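Local coordinates for pectate lyase 47 (Bacillus sp. TS-47, PDB 1VBL), which cleaves pectate, the polygalacturonate of pectin, probably by beta-elimination, as a thermostable calcium-binding lyase of polysaccharide lyase family 1, at residues N49-K59 / D124-T134; I192-I200 / D233-I241. All coordinates share one frame; numbering follows the deposited sequence.

How the contacts relate
Contact 2 is the core contact, with no exposed residue, and it joins the neighbouring strands 192-195 and 232-235 beside the bound calcium ion. Contact 1 lies nearer the surface and is only partly buried: the irregular chain 49-59 packs against strand 127-129 and the loop after it. Strands 127-129 and 232-235 are the two outermost members of one four-stranded parallel sheet, so the contacts sit toward its opposite ends, their centres about 15 Å apart and without touching. Contact 2 relies on regular backbone ladders, stacked isoleucines and an acidic metal ligand, whereas contact 1 depends on an amide-ring stack, a buried lysine gripped by carbonyls, and bridging waters.

Contact 1. Residues N49-K59 / D124-T134; sequences NHTNQYNSVPK and DRIMVYVGSNT
With CG between its own backbone N and carbonyl carbon (chi1 57°) and the chain extended beyond, Gln53 lies flat over Tyr129; in Lys59 a final bend (chi4 -56°) brings NZ up to Thr134 OG1. The amide of Gln53 stacks on the tyrosine ring, NE2 lying 3.6 Å above the centre of one face. Its N-H points in the amide plane to His50 O, NE2 to O 2.7 Å, which fixes the flat group's rotation. The edge of Tyr129 meets the face of His50 in a T-shaped pair.

Lysine suits the loop's interior because one ammonium can serve three acceptors: NZ bonds to Thr134 OG1 at 2.8 Å and to the carbonyls of Asn55 and Val57. A methionine in place of Lys59 would probably leave those two carbonyls without their shared donor and Thr134 OG1 without the ammonium. Asn133 ND2 donates almost straight to Ser56 O, 2.7 Å away. Gly131 fits where any CB would strike Asn55 O, while waters bridge Asn52 O to Gly131 N and Gln53 O to Ser132 N.

Outside, Val128 and Tyr129 touch strand 149-153, Asn52 leans on helix 38-44, and Lys59 pairs in parallel with Thr134 where strands 59-63 and 134-138 begin.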
loop_
_atom_site.group_PDB
_atom_site.type_symbol
_atom_site.label_atom_id
_atom_site.label_comp_id
_atom_site.label_asym_id
_atom_site.label_seq_id
_atom_site.Cartn_x
_atom_site.Cartn_y
_atom_site.Cartn_z
ATOM N N ASN A 49 12.644 15.929 -9.987
ATOM C CA ASN A 49 11.917 15.123 -9.010
ATOM C C ASN A 49 11.237 15.893 -7.880
ATOM O O ASN A 49 10.032 15.768 -7.684
ATOM C CB ASN A 49 12.836 14.066 -8.395
ATOM C CG ASN A 49 12.064 12.985 -7.656
ATOM O OD1 ASN A 49 12.605 12.305 -6.785
ATOM N ND2 ASN A 49 10.794 12.815 -8.012
ATOM N N HIS A 50 11.994 16.689 -7.136
ATOM C CA HIS A 50 11.394 17.418 -6.026
ATOM C C HIS A 50 10.260 18.362 -6.432
ATOM O O HIS A 50 9.142 18.254 -5.912
ATOM C CB HIS A 50 12.460 18.189 -5.242
ATOM C CG HIS A 50 11.942 18.800 -3.976
ATOM N ND1 HIS A 50 11.219 19.974 -3.956
ATOM C CD2 HIS A 50 11.991 18.368 -2.693
ATOM C CE1 HIS A 50 10.846 20.239 -2.717
ATOM N NE2 HIS A 50 11.301 19.279 -1.931
ATOM N N THR A 51 10.526 19.266 -7.371
ATOM C CA THR A 51 9.503 20.220 -7.797
ATOM C C THR A 51 8.419 19.630 -8.694
ATOM O O THR A 51 7.428 20.297 -8.991
ATOM C CB THR A 51 10.132 21.443 -8.514
ATOM O OG1 THR A 51 10.733 21.031 -9.748
ATOM C CG2 THR A 51 11.191 22.088 -7.624
ATOM N N ASN A 52 8.599 18.385 -9.127
ATOM C CA ASN A 52 7.603 17.737 -9.977
ATOM C C ASN A 52 6.245 17.651 -9.276
ATOM O O ASN A 52 5.201 17.567 -9.931
ATOM C CB ASN A 52 8.068 16.330 -10.366
ATOM C CG ASN A 52 9.026 16.329 -11.545
ATOM O OD1 ASN A 52 9.611 15.296 -11.884
ATOM N ND2 ASN A 52 9.189 17.487 -12.181
ATOM N N GLN A 53 6.260 17.670 -7.946
ATOM C CA GLN A 53 5.026 17.595 -7.172
ATOM C C GLN A 53 4.129 18.803 -7.434
ATOM O O GLN A 53 2.919 18.748 -7.206
ATOM C CB GLN A 53 5.342 17.492 -5.676
ATOM C CG GLN A 53 6.195 18.631 -5.128
ATOM C CD GLN A 53 6.616 18.407 -3.682
ATOM O OE1 GLN A 53 5.781 18.369 -2.778
ATOM N NE2 GLN A 53 7.918 18.252 -3.462
ATOM N N TYR A 54 4.721 19.890 -7.926
ATOM C CA TYR A 54 3.967 21.109 -8.208
ATOM C C TYR A 54 3.537 21.215 -9.669
ATOM O O TYR A 54 2.924 22.209 -10.069
ATOM C CB TYR A 54 4.799 22.342 -7.840
ATOM C CG TYR A 54 5.320 22.332 -6.425
ATOM C CD1 TYR A 54 6.688 22.260 -6.170
ATOM C CD2 TYR A 54 4.448 22.383 -5.337
ATOM C CE1 TYR A 54 7.180 22.238 -4.870
ATOM C CE2 TYR A 54 4.929 22.360 -4.030
ATOM C CZ TYR A 54 6.296 22.286 -3.804
ATOM O OH TYR A 54 6.784 22.252 -2.518
ATOM N N ASN A 55 3.855 20.201 -10.470
ATOM C CA ASN A 55 3.480 20.212 -11.881
ATOM C C ASN A 55 2.081 19.627 -12.060
ATOM O O ASN A 55 1.908 18.408 -12.109
ATOM C CB ASN A 55 4.494 19.416 -12.708
ATOM C CG ASN A 55 4.138 19.370 -14.184
ATOM O OD1 ASN A 55 3.309 20.148 -14.661
ATOM N ND2 ASN A 55 4.774 18.464 -14.919
ATOM N N SER A 56 1.088 20.506 -12.164
ATOM C CA SER A 56 -0.300 20.083 -12.316
ATOM C C SER A 56 -0.789 20.065 -13.759
ATOM O O SER A 56 -1.991 19.977 -14.012
ATOM C CB SER A 56 -1.215 20.982 -11.475
ATOM O OG SER A 56 -1.130 22.335 -11.890
ATOM N N VAL A 57 0.133 20.145 -14.710
ATOM C CA VAL A 57 -0.258 20.115 -16.114
ATOM C C VAL A 57 -0.761 18.720 -16.480
ATOM O O VAL A 57 -0.090 17.723 -16.207
ATOM C CB VAL A 57 0.931 20.461 -17.044
ATOM C CG1 VAL A 57 0.523 20.278 -18.498
ATOM C CG2 VAL A 57 1.385 21.897 -16.799
ATOM N N PRO A 58 -1.955 18.631 -17.091
ATOM C CA PRO A 58 -2.500 17.324 -17.477
ATOM C C PRO A 58 -1.457 16.555 -18.277
ATOM O O PRO A 58 -0.954 17.049 -19.279
ATOM C CB PRO A 58 -3.718 17.696 -18.313
ATOM C CG PRO A 58 -4.203 18.940 -17.628
ATOM C CD PRO A 58 -2.911 19.709 -17.408
ATOM N N LYS A 59 -1.135 15.345 -17.836
ATOM C CA LYS A 59 -0.124 14.556 -18.523
ATOM C C LYS A 59 -0.354 13.061 -18.392
ATOM O O LYS A 59 -0.810 12.572 -17.352
ATOM C CB LYS A 59 1.261 14.915 -17.972
ATOM C CG LYS A 59 1.360 14.810 -16.453
ATOM C CD LYS A 59 2.516 15.635 -15.906
ATOM C CE LYS A 59 2.395 15.815 -14.400
ATOM N NZ LYS A 59 1.092 16.432 -14.004
ATOM N N ASP A 124 15.555 10.585 -1.531
ATOM C CA ASP A 124 15.509 11.642 -2.532
ATOM C C ASP A 124 15.675 11.127 -3.962
ATOM O O ASP A 124 15.290 11.806 -4.911
ATOM C CB ASP A 124 16.577 12.707 -2.243
ATOM C CG ASP A 124 16.262 13.534 -1.007
ATOM O OD1 ASP A 124 15.097 13.529 -0.557
ATOM O OD2 ASP A 124 17.182 14.202 -0.488
ATOM N N ARG A 125 16.237 9.932 -4.123
ATOM C CA ARG A 125 16.435 9.381 -5.462
ATOM C C ARG A 125 15.386 8.379 -5.943
ATOM O O ARG A 125 14.988 8.421 -7.109
ATOM C CB ARG A 125 17.817 8.724 -5.577
ATOM C CG ARG A 125 18.045 7.972 -6.896
ATOM C CD ARG A 125 19.529 7.694 -7.140
ATOM N NE ARG A 125 20.275 8.933 -7.356
ATOM C CZ ARG A 125 20.374 9.561 -8.524
ATOM N NH1 ARG A 125 19.785 9.070 -9.607
ATOM N NH2 ARG A 125 21.045 10.701 -8.605
ATOM N N ILE A 126 14.941 7.491 -5.058
ATOM C CA ILE A 126 13.984 6.458 -5.449
ATOM C C ILE A 126 12.494 6.749 -5.283
ATOM O O ILE A 126 11.669 6.056 -5.878
ATOM C CB ILE A 126 14.293 5.120 -4.742
ATOM C CG1 ILE A 126 13.917 5.195 -3.261
ATOM C CG2 ILE A 126 15.784 4.790 -4.901
ATOM C CD1 ILE A 126 14.120 3.882 -2.521
ATOM N N MET A 127 12.137 7.741 -4.473
ATOM C CA MET A 127 10.724 8.072 -4.309
ATOM C C MET A 127 10.403 9.182 -5.300
ATOM O O MET A 127 10.840 10.326 -5.144
ATOM C CB MET A 127 10.423 8.512 -2.875
ATOM C CG MET A 127 10.587 7.394 -1.844
ATOM S SD MET A 127 9.816 5.812 -2.344
ATOM C CE MET A 127 8.105 6.282 -2.385
ATOM N N VAL A 128 9.651 8.819 -6.333
ATOM C CA VAL A 128 9.281 9.735 -7.407
ATOM C C VAL A 128 7.995 10.505 -7.123
ATOM O O VAL A 128 6.938 9.909 -6.903
ATOM C CB VAL A 128 9.113 8.951 -8.737
ATOM C CG1 VAL A 128 8.748 9.891 -9.871
ATOM C CG2 VAL A 128 10.400 8.203 -9.060
ATOM N N TYR A 129 8.090 11.832 -7.132
ATOM C CA TYR A 129 6.925 12.682 -6.895
ATOM C C TYR A 129 6.017 12.708 -8.119
ATOM O O TYR A 129 6.494 12.743 -9.258
ATOM C CB TYR A 129 7.362 14.114 -6.580
ATOM C CG TYR A 129 7.821 14.326 -5.160
ATOM C CD1 TYR A 129 6.902 14.427 -4.116
ATOM C CD2 TYR A 129 9.177 14.430 -4.856
ATOM C CE1 TYR A 129 7.323 14.630 -2.804
ATOM C CE2 TYR A 129 9.609 14.629 -3.552
ATOM C CZ TYR A 129 8.678 14.727 -2.532
ATOM O OH TYR A 129 9.109 14.914 -1.242
ATOM N N VAL A 130 4.709 12.699 -7.879
ATOM C CA VAL A 130 3.727 12.742 -8.959
ATOM C C VAL A 130 2.870 13.990 -8.779
ATOM O O VAL A 130 2.305 14.215 -7.707
ATOM C CB VAL A 130 2.806 11.492 -8.948
ATOM C CG1 VAL A 130 1.823 11.556 -10.121
ATOM C CG2 VAL A 130 3.642 10.224 -9.038
ATOM N N GLY A 131 2.785 14.807 -9.824
ATOM C CA GLY A 131 1.991 16.021 -9.745
ATOM C C GLY A 131 0.514 15.762 -9.993
ATOM O O GLY A 131 0.121 14.648 -10.340
ATOM N N SER A 132 -0.306 16.793 -9.817
ATOM C CA SER A 132 -1.746 16.675 -10.031
ATOM C C SER A 132 -2.077 16.445 -11.504
ATOM O O SER A 132 -1.281 16.770 -12.387
ATOM C CB SER A 132 -2.458 17.943 -9.544
ATOM O OG SER A 132 -2.307 18.108 -8.146
ATOM N N ASN A 133 -3.257 15.885 -11.758
ATOM C CA ASN A 133 -3.719 15.613 -13.118
ATOM C C ASN A 133 -2.725 14.757 -13.889
ATOM O O ASN A 133 -2.298 15.104 -14.997
ATOM C CB ASN A 133 -3.960 16.933 -13.850
ATOM C CG ASN A 133 -4.786 17.895 -13.032
ATOM O OD1 ASN A 133 -5.850 17.536 -12.526
ATOM N ND2 ASN A 133 -4.304 19.124 -12.891
ATOM N N THR A 134 -2.373 13.621 -13.303
ATOM C CA THR A 134 -1.419 12.723 -13.920
ATOM C C THR A 134 -1.968 11.309 -14.028
ATOM O O THR A 134 -2.651 10.825 -13.125
ATOM C CB THR A 134 -0.108 12.654 -13.097
ATOM O OG1 THR A 134 0.395 13.978 -12.874
ATOM C CG2 THR A 134 0.946 11.829 -13.837
HETATM O O HOH W 1 4.494 15.655 -11.853
HETATM O O HOH W 2 0.794 19.433 -8.796
#

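Contact 2. Residues I192-I200 / D233-I241; sequences ISIEGSSHI and DIKNSSDFI. With CA (calcium ion), chain B.
Ile192 and Ile194 hold Asp233 by its backbone: Asp233 N donates to Ile192 O, and Ile194 N donates to Asp233 O at 2.9 Å. So fixed, Asp233 offers OD2 to the calcium ion at 2.5 Å, a hard anionic oxygen for a hard cation; three waters, Asp190 and Asp229 also bind the metal. Its other oxygen, OD1, accepts from Leu256 N, which restrains the carboxylate's rotation.

On the same face Lys235, its CG between backbone N and carbonyl carbon (chi1 64°) and its chain fully extended, runs alongside Glu195, CE to CD 3.6 Å. Their charges stay beyond a salt bridge, and Glu195 OE1 instead takes the hydroxyl proton of Ser193 on its anti lone pair, OG to OE1 2.7 Å.

Strands 192-195 and 233-235 run parallel, 10° apart, as neighbouring coils of the parallel beta-helix characteristic of polysaccharide lyase family 1. On the face away from Asp233, like residues stack from coil to coil, Ile194 CD1 lying 4.1 Å from Ile234 CG1; Ile194 CG2 also reaches Ile241 CD1, whose own in-register partner is Ile200, branched apolar chains suited to a buried ladder.

Beyond the strands the register slips by one residue. Gly196 takes a positive phi at this turn, and Lys235 O accepts from both Gly196 N and Ser238 OG, the latter at 2.7 Å. A second ladder then opens with Asp239 N donating to Ser197 O. At the corner, Phe240 CB sits over the face of the His199 imidazole, 4.1 Å from its centroid, a CH-pi contact. Further out, His199 NE2 bonds to Tyr17 O, Phe240 packs against Trp14, and Asp239 forms a salt bridge with Arg271.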
loop_
_atom_site.group_PDB
_atom_site.type_symbol
_atom_site.label_atom_id
_atom_site.label_comp_id
_atom_site.label_asym_id
_atom_site.label_seq_id
_atom_site.Cartn_x
_atom_site.Cartn_y
_atom_site.Cartn_z
ATOM N N ILE A 192 3.628 2.825 -3.424
ATOM C CA ILE A 192 2.782 3.990 -3.648
ATOM C C ILE A 192 2.411 4.571 -2.295
ATOM O O ILE A 192 1.844 3.883 -1.445
ATOM C CB ILE A 192 1.479 3.643 -4.414
ATOM C CG1 ILE A 192 1.813 3.204 -5.841
ATOM C CG2 ILE A 192 0.554 4.862 -4.444
ATOM C CD1 ILE A 192 0.593 2.907 -6.702
ATOM N N SER A 193 2.749 5.838 -2.100
ATOM C CA SER A 193 2.459 6.529 -0.856
ATOM C C SER A 193 1.590 7.743 -1.168
ATOM O O SER A 193 2.005 8.648 -1.889
ATOM C CB SER A 193 3.760 6.973 -0.186
ATOM O OG SER A 193 3.487 7.732 0.979
ATOM N N ILE A 194 0.377 7.739 -0.631
ATOM C CA ILE A 194 -0.572 8.820 -0.844
ATOM C C ILE A 194 -0.648 9.655 0.433
ATOM O O ILE A 194 -1.108 9.175 1.473
ATOM C CB ILE A 194 -1.959 8.240 -1.192
ATOM C CG1 ILE A 194 -1.838 7.364 -2.442
ATOM C CG2 ILE A 194 -2.964 9.359 -1.400
ATOM C CD1 ILE A 194 -3.118 6.608 -2.812
ATOM N N GLU A 195 -0.190 10.902 0.348
ATOM C CA GLU A 195 -0.175 11.792 1.506
ATOM C C GLU A 195 -0.797 13.148 1.176
ATOM O O GLU A 195 -0.382 13.814 0.230
ATOM C CB GLU A 195 1.271 11.992 1.982
ATOM C CG GLU A 195 2.085 10.705 2.030
ATOM C CD GLU A 195 3.562 10.932 2.331
ATOM O OE1 GLU A 195 4.353 9.983 2.139
ATOM O OE2 GLU A 195 3.934 12.046 2.762
ATOM N N GLY A 196 -1.795 13.550 1.959
ATOM C CA GLY A 196 -2.456 14.826 1.736
ATOM C C GLY A 196 -2.972 15.001 0.321
ATOM O O GLY A 196 -3.015 16.115 -0.199
ATOM N N SER A 197 -3.382 13.903 -0.307
ATOM C CA SER A 197 -3.876 13.971 -1.674
ATOM C C SER A 197 -5.287 13.421 -1.810
ATOM O O SER A 197 -5.716 12.588 -1.013
ATOM C CB SER A 197 -2.933 13.201 -2.595
ATOM O OG SER A 197 -1.617 13.711 -2.498
ATOM N N SER A 198 -6.006 13.882 -2.828
ATOM C CA SER A 198 -7.369 13.416 -3.043
ATOM C C SER A 198 -7.635 13.049 -4.498
ATOM O O SER A 198 -6.892 13.441 -5.398
ATOM C CB SER A 198 -8.374 14.476 -2.584
ATOM O OG SER A 198 -8.372 15.589 -3.455
ATOM N N HIS A 199 -8.711 12.295 -4.711
ATOM C CA HIS A 199 -9.109 11.834 -6.037
ATOM C C HIS A 199 -7.992 11.055 -6.712
ATOM O O HIS A 199 -7.420 11.483 -7.717
ATOM C CB HIS A 199 -9.560 13.012 -6.904
ATOM C CG HIS A 199 -10.856 13.610 -6.457
ATOM N ND1 HIS A 199 -10.924 14.671 -5.580
ATOM C CD2 HIS A 199 -12.135 13.241 -6.701
ATOM C CE1 HIS A 199 -12.189 14.930 -5.304
ATOM N NE2 HIS A 199 -12.945 14.076 -5.970
ATOM N N ILE A 200 -7.692 9.896 -6.138
ATOM C CA ILE A 200 -6.642 9.028 -6.651
ATOM C C ILE A 200 -7.240 7.669 -6.977
ATOM O O ILE A 200 -7.965 7.096 -6.170
ATOM C CB ILE A 200 -5.529 8.816 -5.603
ATOM C CG1 ILE A 200 -5.107 10.157 -4.991
ATOM C CG2 ILE A 200 -4.345 8.099 -6.243
ATOM C CD1 ILE A 200 -4.537 11.159 -5.982
ATOM N N ASP A 233 0.155 2.889 0.922
ATOM C CA ASP A 233 -0.275 3.544 2.148
ATOM C C ASP A 233 -0.968 4.866 1.879
ATOM O O ASP A 233 -0.636 5.572 0.928
ATOM C CB ASP A 233 0.906 3.740 3.098
ATOM C CG ASP A 233 1.384 2.430 3.703
ATOM O OD1 ASP A 233 0.588 1.470 3.768
ATOM O OD2 ASP A 233 2.547 2.354 4.132
ATOM N N ILE A 234 -1.936 5.180 2.732
ATOM C CA ILE A 234 -2.740 6.387 2.610
ATOM C C ILE A 234 -2.762 7.099 3.953
ATOM O O ILE A 234 -3.174 6.520 4.959
ATOM C CB ILE A 234 -4.178 6.006 2.196
ATOM C CG1 ILE A 234 -4.129 5.236 0.869
ATOM C CG2 ILE A 234 -5.054 7.247 2.088
ATOM C CD1 ILE A 234 -5.448 4.614 0.460
ATOM N N LYS A 235 -2.332 8.356 3.977
ATOM C CA LYS A 235 -2.298 9.086 5.240
ATOM C C LYS A 235 -2.373 10.600 5.102
ATOM O O LYS A 235 -2.483 11.146 4.001
ATOM C CB LYS A 235 -1.019 8.729 6.004
ATOM C CG LYS A 235 0.257 9.162 5.295
ATOM C CD LYS A 235 1.505 8.781 6.089
ATOM C CE LYS A 235 2.771 9.266 5.395
ATOM N NZ LYS A 235 4.011 8.898 6.138
ATOM N N ASN A 236 -2.307 11.261 6.251
ATOM C CA ASN A 236 -2.332 12.714 6.342
ATOM C C ASN A 236 -3.424 13.411 5.549
ATOM O O ASN A 236 -3.153 14.150 4.598
ATOM C CB ASN A 236 -0.965 13.284 5.960
ATOM C CG ASN A 236 0.131 12.841 6.910
ATOM O OD1 ASN A 236 -0.136 12.526 8.068
ATOM N ND2 ASN A 236 1.369 12.830 6.431
ATOM N N SER A 237 -4.662 13.159 5.958
ATOM C CA SER A 237 -5.833 13.771 5.356
ATOM C C SER A 237 -6.085 13.494 3.881
ATOM O O SER A 237 -6.777 14.264 3.225
ATOM C CB SER A 237 -5.797 15.284 5.592
ATOM O OG SER A 237 -5.612 15.560 6.968
ATOM N N SER A 238 -5.524 12.412 3.351
ATOM C CA SER A 238 -5.786 12.067 1.957
ATOM C C SER A 238 -7.283 11.782 1.924
ATOM O O SER A 238 -7.879 11.485 2.960
ATOM C CB SER A 238 -4.990 10.828 1.543
ATOM O OG SER A 238 -3.607 11.129 1.495
ATOM N N ASP A 239 -7.903 11.859 0.756
ATOM C CA ASP A 239 -9.345 11.654 0.706
ATOM C C ASP A 239 -9.801 11.280 -0.697
ATOM O O ASP A 239 -9.127 11.592 -1.676
ATOM C CB ASP A 239 -10.024 12.963 1.133
ATOM C CG ASP A 239 -11.323 12.750 1.885
ATOM O OD1 ASP A 239 -11.703 11.592 2.144
ATOM O OD2 ASP A 239 -11.966 13.766 2.230
ATOM N N PHE A 240 -10.950 10.616 -0.784
ATOM C CA PHE A 240 -11.534 10.230 -2.067
ATOM C C PHE A 240 -10.581 9.400 -2.918
ATOM O O PHE A 240 -10.053 9.861 -3.934
ATOM C CB PHE A 240 -11.966 11.497 -2.807
ATOM C CG PHE A 240 -12.862 12.383 -1.987
ATOM C CD1 PHE A 240 -12.562 13.730 -1.803
ATOM C CD2 PHE A 240 -13.991 11.859 -1.367
ATOM C CE1 PHE A 240 -13.372 14.542 -1.006
ATOM C CE2 PHE A 240 -14.808 12.662 -0.568
ATOM C CZ PHE A 240 -14.496 14.004 -0.388
ATOM N N ILE A 241 -10.392 8.158 -2.494
ATOM C CA ILE A 241 -9.491 7.234 -3.159
ATOM C C ILE A 241 -10.192 5.928 -3.511
ATOM O O ILE A 241 -10.991 5.427 -2.729
ATOM C CB ILE A 241 -8.308 6.908 -2.231
ATOM C CG1 ILE A 241 -7.616 8.209 -1.809
ATOM C CG2 ILE A 241 -7.343 5.951 -2.914
ATOM C CD1 ILE A 241 -6.531 8.010 -0.777
HETATM CA CA CA B . 4.492 3.931 4.583
HETATM O O HOH W 3 1.678 7.290 2.900
HETATM O O HOH W 4 2.816 13.475 4.338
HETATM O O HOH W 5 6.717 4.808 4.577
HETATM O O HOH W 6 3.053 6.118 4.622
HETATM O O HOH W 7 4.373 4.001 7.093
#